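PDB 5OHU: soluble lytic murein transglycosylase from Pseudomonas aeruginosa, which probably cleaves the glycan strands of peptidoglycan as a lytic transglycosylase, acting both from strand ends and within strands. Local coordinates for residues E29-L41 with S52-L65. Sequence-based numbering, arbitrary orientation.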
loop_
_atom_site.group_PDB
_atom_site.type_symbol
_atom_site.label_atom_id
_atom_site.label_comp_id
_atom_site.label_asym_id
_atom_site.label_seq_id
_atom_site.Cartn_x
_atom_site.Cartn_y
_atom_site.Cartn_z
ATOM N N GLU A 29 34.728 -9.858 26.527
ATOM C CA GLU A 29 34.098 -8.993 27.517
ATOM C C GLU A 29 32.618 -8.794 27.221
ATOM O O GLU A 29 32.239 -8.328 26.141
ATOM C CB GLU A 29 34.811 -7.640 27.575
ATOM C CG GLU A 29 35.227 -7.090 26.221
ATOM C CD GLU A 29 36.155 -5.897 26.345
ATOM O OE1 GLU A 29 35.852 -4.993 27.151
ATOM O OE2 GLU A 29 37.191 -5.861 25.646
ATOM N N GLN A 30 31.779 -9.164 28.189
ATOM C CA GLN A 30 30.343 -8.901 28.105
ATOM C C GLN A 30 30.088 -7.523 28.706
ATOM O O GLN A 30 29.575 -7.367 29.817
ATOM C CB GLN A 30 29.550 -9.987 28.809
ATOM C CG GLN A 30 28.054 -9.804 28.708
ATOM C CD GLN A 30 27.303 -10.978 29.286
ATOM O OE1 GLN A 30 27.904 -11.891 29.858
ATOM N NE2 GLN A 30 25.983 -10.967 29.140
ATOM N N ARG A 31 30.473 -6.504 27.940
ATOM C CA ARG A 31 30.343 -5.112 28.348
ATOM C C ARG A 31 28.912 -4.759 28.741
ATOM O O ARG A 31 27.991 -4.809 27.912
ATOM C CB ARG A 31 30.832 -4.204 27.218
ATOM C CG ARG A 31 30.216 -4.523 25.870
ATOM C CD ARG A 31 30.983 -3.882 24.739
ATOM N NE ARG A 31 32.221 -4.595 24.461
ATOM C CZ ARG A 31 33.282 -4.050 23.878
ATOM N NH1 ARG A 31 34.367 -4.784 23.667
ATOM N NH2 ARG A 31 33.262 -2.772 23.513
ATOM N N ARG A 32 28.715 -4.407 30.012
ATOM C CA ARG A 32 27.403 -4.018 30.502
ATOM C C ARG A 32 27.352 -2.543 30.912
ATOM O O ARG A 32 26.392 -2.096 31.557
ATOM C CB ARG A 32 26.978 -4.958 31.626
ATOM C CG ARG A 32 25.558 -4.753 32.093
ATOM C CD ARG A 32 24.522 -4.550 30.967
ATOM N NE ARG A 32 24.590 -5.455 29.809
ATOM C CZ ARG A 32 25.036 -5.155 28.586
ATOM N NH1 ARG A 32 25.417 -3.922 28.288
ATOM N NH2 ARG A 32 25.024 -6.093 27.641
ATOM N N LEU A 33 28.359 -1.762 30.523
ATOM C CA LEU A 33 28.279 -0.315 30.674
ATOM C C LEU A 33 27.075 0.265 29.952
ATOM O O LEU A 33 26.607 1.352 30.312
ATOM C CB LEU A 33 29.554 0.324 30.136
ATOM C CG LEU A 33 30.828 -0.353 30.623
ATOM C CD1 LEU A 33 31.975 -0.038 29.694
ATOM C CD2 LEU A 33 31.140 0.103 32.036
ATOM N N TYR A 34 26.566 -0.449 28.946
ATOM C CA TYR A 34 25.508 0.085 28.100
ATOM C C TYR A 34 24.184 0.196 28.852
ATOM O O TYR A 34 23.547 1.255 28.835
ATOM C CB TYR A 34 25.392 -0.777 26.843
ATOM C CG TYR A 34 24.257 -0.418 25.937
ATOM C CD1 TYR A 34 24.357 0.629 25.023
ATOM C CD2 TYR A 34 23.074 -1.107 26.012
ATOM C CE1 TYR A 34 23.297 0.960 24.202
ATOM C CE2 TYR A 34 22.004 -0.779 25.193
ATOM C CZ TYR A 34 22.127 0.257 24.294
ATOM O OH TYR A 34 21.084 0.563 23.465
ATOM N N ASP A 35 23.750 -0.877 29.526
ATOM C CA ASP A 35 22.473 -0.799 30.234
ATOM C C ASP A 35 22.540 0.174 31.403
ATOM O O ASP A 35 21.539 0.823 31.733
ATOM C CB ASP A 35 22.029 -2.175 30.724
ATOM C CG ASP A 35 21.694 -3.116 29.591
ATOM O OD1 ASP A 35 21.340 -2.624 28.502
ATOM O OD2 ASP A 35 21.748 -4.345 29.795
ATOM N N GLN A 36 23.699 0.274 32.057
ATOM C CA GLN A 36 23.879 1.299 33.078
ATOM C C GLN A 36 23.621 2.680 32.497
ATOM O O GLN A 36 22.727 3.406 32.949
ATOM C CB GLN A 36 25.289 1.225 33.667
ATOM C CG GLN A 36 25.673 2.477 34.455
ATOM C CD GLN A 36 26.710 2.210 35.526
ATOM O OE1 GLN A 36 27.376 1.170 35.522
ATOM N NE2 GLN A 36 26.848 3.148 36.458
ATOM N N ALA A 37 24.389 3.046 31.467
ATOM C CA ALA A 37 24.264 4.374 30.881
ATOM C C ALA A 37 22.877 4.608 30.299
ATOM O O ALA A 37 22.381 5.738 30.326
ATOM C CB ALA A 37 25.340 4.576 29.815
ATOM N N LYS A 38 22.237 3.566 29.767
ATOM C CA LYS A 38 20.858 3.718 29.314
ATOM C C LYS A 38 19.955 4.140 30.460
ATOM O O LYS A 38 19.163 5.082 30.331
ATOM C CB LYS A 38 20.337 2.419 28.701
ATOM C CG LYS A 38 18.970 2.618 28.071
ATOM C CD LYS A 38 18.325 1.329 27.570
ATOM C CE LYS A 38 19.300 0.455 26.808
ATOM N NZ LYS A 38 19.226 0.855 25.374
ATOM N N ALA A 39 20.056 3.438 31.590
ATOM C CA ALA A 39 19.254 3.778 32.759
ATOM C C ALA A 39 19.461 5.233 33.162
ATOM O O ALA A 39 18.497 5.998 33.288
ATOM C CB ALA A 39 19.599 2.841 33.915
ATOM N N ALA A 40 20.720 5.638 33.351
ATOM C CA ALA A 40 21.003 7.015 33.746
ATOM C C ALA A 40 20.519 8.006 32.693
ATOM O O ALA A 40 19.917 9.033 33.029
ATOM C CB ALA A 40 22.500 7.186 34.008
ATOM N N LEU A 41 20.769 7.711 31.413
ATOM C CA LEU A 41 20.295 8.584 30.340
ATOM C C LEU A 41 18.785 8.719 30.362
ATOM O O LEU A 41 18.245 9.789 30.061
ATOM C CB LEU A 41 20.740 8.057 28.972
ATOM C CG LEU A 41 21.974 8.713 28.380
ATOM C CD1 LEU A 41 21.673 10.114 27.944
ATOM C CD2 LEU A 41 23.031 8.743 29.414
ATOM N N SER A 52 31.718 6.123 29.550
ATOM C CA SER A 52 31.812 4.845 28.861
ATOM C C SER A 52 32.101 4.984 27.374
ATOM O O SER A 52 32.252 3.963 26.696
ATOM C CB SER A 52 30.514 4.051 29.051
ATOM O OG SER A 52 30.253 3.814 30.420
ATOM N N ARG A 53 32.189 6.216 26.854
ATOM C CA ARG A 53 32.264 6.423 25.408
ATOM C C ARG A 53 33.448 5.689 24.780
ATOM O O ARG A 53 33.331 5.142 23.676
ATOM C CB ARG A 53 32.339 7.916 25.096
ATOM C CG ARG A 53 31.054 8.660 25.359
ATOM C CD ARG A 53 31.199 10.105 24.964
ATOM N NE ARG A 53 32.270 10.739 25.717
ATOM C CZ ARG A 53 32.713 11.972 25.488
ATOM N NH1 ARG A 53 33.696 12.478 26.227
ATOM N NH2 ARG A 53 32.169 12.699 24.521
ATOM N N SER A 54 34.598 5.669 25.460
ATOM C CA SER A 54 35.751 4.936 24.942
ATOM C C SER A 54 35.623 3.435 25.183
ATOM O O SER A 54 35.886 2.636 24.278
ATOM C CB SER A 54 37.042 5.475 25.562
ATOM O OG SER A 54 37.264 6.814 25.151
ATOM N N ALA A 55 35.199 3.034 26.386
ATOM C CA ALA A 55 34.990 1.626 26.700
ATOM C C ALA A 55 33.859 0.990 25.904
ATOM O O ALA A 55 33.672 -0.227 25.996
ATOM C CB ALA A 55 34.701 1.458 28.187
ATOM N N LEU A 56 33.089 1.772 25.144
ATOM C CA LEU A 56 31.993 1.218 24.356
ATOM C C LEU A 56 32.044 1.653 22.897
ATOM O O LEU A 56 31.041 1.525 22.190
ATOM C CB LEU A 56 30.639 1.596 24.965
ATOM C CG LEU A 56 30.250 0.896 26.268
ATOM C CD1 LEU A 56 28.926 1.432 26.776
ATOM C CD2 LEU A 56 30.168 -0.597 26.058
ATOM N N ARG A 57 33.184 2.155 22.417
ATOM C CA ARG A 57 33.233 2.574 21.020
ATOM C C ARG A 57 33.129 1.386 20.063
ATOM O O ARG A 57 32.979 1.585 18.851
ATOM C CB ARG A 57 34.500 3.415 20.762
ATOM C CG ARG A 57 34.592 4.006 19.337
ATOM C CD ARG A 57 34.838 5.518 19.283
ATOM N NE ARG A 57 35.892 5.974 20.193
ATOM C CZ ARG A 57 35.878 7.130 20.855
ATOM N NH1 ARG A 57 36.906 7.440 21.655
ATOM N NH2 ARG A 57 34.839 7.955 20.708
ATOM N N ASP A 58 33.159 0.155 20.574
ATOM C CA ASP A 58 32.977 -1.016 19.731
ATOM C C ASP A 58 31.624 -1.691 19.896
ATOM O O ASP A 58 31.214 -2.430 18.995
ATOM C CB ASP A 58 34.090 -2.045 19.986
ATOM C CG ASP A 58 35.312 -1.803 19.117
ATOM O OD1 ASP A 58 35.293 -0.845 18.312
ATOM O OD2 ASP A 58 36.289 -2.571 19.230
ATOM N N TYR A 59 30.925 -1.453 21.002
ATOM C CA TYR A 59 29.589 -2.017 21.174
ATOM C C TYR A 59 28.632 -1.394 20.158
ATOM O O TYR A 59 28.593 -0.163 20.021
ATOM C CB TYR A 59 29.095 -1.783 22.596
ATOM C CG TYR A 59 27.806 -2.494 22.946
ATOM C CD1 TYR A 59 27.732 -3.882 22.957
ATOM C CD2 TYR A 59 26.667 -1.778 23.289
ATOM C CE1 TYR A 59 26.548 -4.537 23.286
ATOM C CE2 TYR A 59 25.487 -2.421 23.621
ATOM C CZ TYR A 59 25.433 -3.800 23.619
ATOM O OH TYR A 59 24.259 -4.433 23.950
ATOM N N PRO A 60 27.861 -2.203 19.423
ATOM C CA PRO A 60 27.091 -1.660 18.291
ATOM C C PRO A 60 25.969 -0.710 18.680
ATOM O O PRO A 60 25.648 0.183 17.888
ATOM C CB PRO A 60 26.548 -2.921 17.604
ATOM C CG PRO A 60 27.524 -3.987 17.967
ATOM C CD PRO A 60 27.949 -3.672 19.376
ATOM N N LEU A 61 25.352 -0.871 19.850
ATOM C CA LEU A 61 24.247 -0.001 20.242
ATOM C C LEU A 61 24.693 1.358 20.787
ATOM O O LEU A 61 23.842 2.224 21.026
ATOM C CB LEU A 61 23.378 -0.709 21.282
ATOM C CG LEU A 61 22.774 -2.048 20.855
ATOM C CD1 LEU A 61 21.728 -2.465 21.861
ATOM C CD2 LEU A 61 22.172 -1.954 19.443
ATOM N N GLU A 62 25.992 1.566 20.987
ATOM C CA GLU A 62 26.476 2.814 21.572
ATOM C C GLU A 62 25.978 4.062 20.859
ATOM O O GLU A 62 25.667 5.047 21.552
ATOM C CB GLU A 62 28.013 2.808 21.621
ATOM C CG GLU A 62 28.641 4.130 22.058
ATOM C CD GLU A 62 28.510 4.404 23.555
ATOM O OE1 GLU A 62 27.688 3.745 24.232
ATOM O OE2 GLU A 62 29.238 5.288 24.056
ATOM N N PRO A 63 25.874 4.106 19.527
ATOM C CA PRO A 63 25.342 5.316 18.891
ATOM C C PRO A 63 23.946 5.695 19.358
ATOM O O PRO A 63 23.572 6.868 19.217
ATOM C CB PRO A 63 25.362 4.965 17.400
ATOM C CG PRO A 63 26.471 3.999 17.273
ATOM C CD PRO A 63 26.450 3.184 18.527
ATOM N N TYR A 64 23.164 4.750 19.900
ATOM C CA TYR A 64 21.839 5.091 20.412
ATOM C C TYR A 64 21.928 5.945 21.677
ATOM O O TYR A 64 21.143 6.880 21.856
ATOM C CB TYR A 64 21.025 3.822 20.664
ATOM C CG TYR A 64 20.320 3.309 19.418
ATOM C CD1 TYR A 64 21.043 2.810 18.349
ATOM C CD2 TYR A 64 18.937 3.331 19.316
ATOM C CE1 TYR A 64 20.420 2.353 17.212
ATOM C CE2 TYR A 64 18.290 2.870 18.173
ATOM C CZ TYR A 64 19.046 2.378 17.125
ATOM O OH TYR A 64 18.455 1.908 15.979
ATOM N N LEU A 65 22.878 5.651 22.562
ATOM C CA LEU A 65 23.046 6.492 23.745
ATOM C C LEU A 65 23.593 7.859 23.366
ATOM O O LEU A 65 23.090 8.890 23.825
ATOM C CB LEU A 65 23.959 5.816 24.762
ATOM C CG LEU A 65 23.484 4.447 25.258
ATOM C CD1 LEU A 65 24.450 3.906 26.320
ATOM C CD2 LEU A 65 22.063 4.525 25.804
HETATM O O HOH W 1 28.148 3.754 31.677
#
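Tyr34 reaches from the first turn of helix 33-41 into the 52-65 segment. Its CB meets Tyr59 CE2 and, more loosely, Leu56 CD1. CG is anti to the backbone N (chi1 175°), which carries the ring across toward Leu61. At CG the ring is met over one face by Tyr59 CE2, 3.3 Å from Tyr34 CG and offset toward the rim. The two ring planes lie at 56°, an oblique pair. Further out, Tyr34 CD1 touches Leu65 CD1 at 3.5 Å. CE1 and CZ press on Leu61 CB, while CE2 meets Leu61 CD1. At the tip, Tyr34 OH lies against Leu61 CB and CD1 and accepts a hydrogen bond from Lys38 NZ, one helical turn on (2.7 Å). The bond gives the hydroxyl a polar partner beside the carbons of Leu61.

Leu65 also packs on Ala37, its CD1 3.7 Å from Ala37 CB. Leu56 fits between two residues: CD1 meets Leu33 CB, and CD2 meets Arg31 CD at 3.6 Å. The aliphatic part of Arg31 runs past Leu56 and Tyr59, with Arg31 CD 3.5 Å from Tyr59 CB. A water donates to Leu33 O and lies unusually close to Ser52 OG, so this second link is less certain. Ser52 OG is also hydrogen-bonded to Pro48 O.

Outside the pair, Leu61 touches Glu415 and Phe416 of helix 408-418, and Tyr64 OH is hydrogen-bonded to Glu428 OE1. The arrangement joins the N-terminal helix to the turns leading into helix 62-72. Its meeting with helix 408-418 is consistent with the closed ring of helices of Slt70-like enzymes.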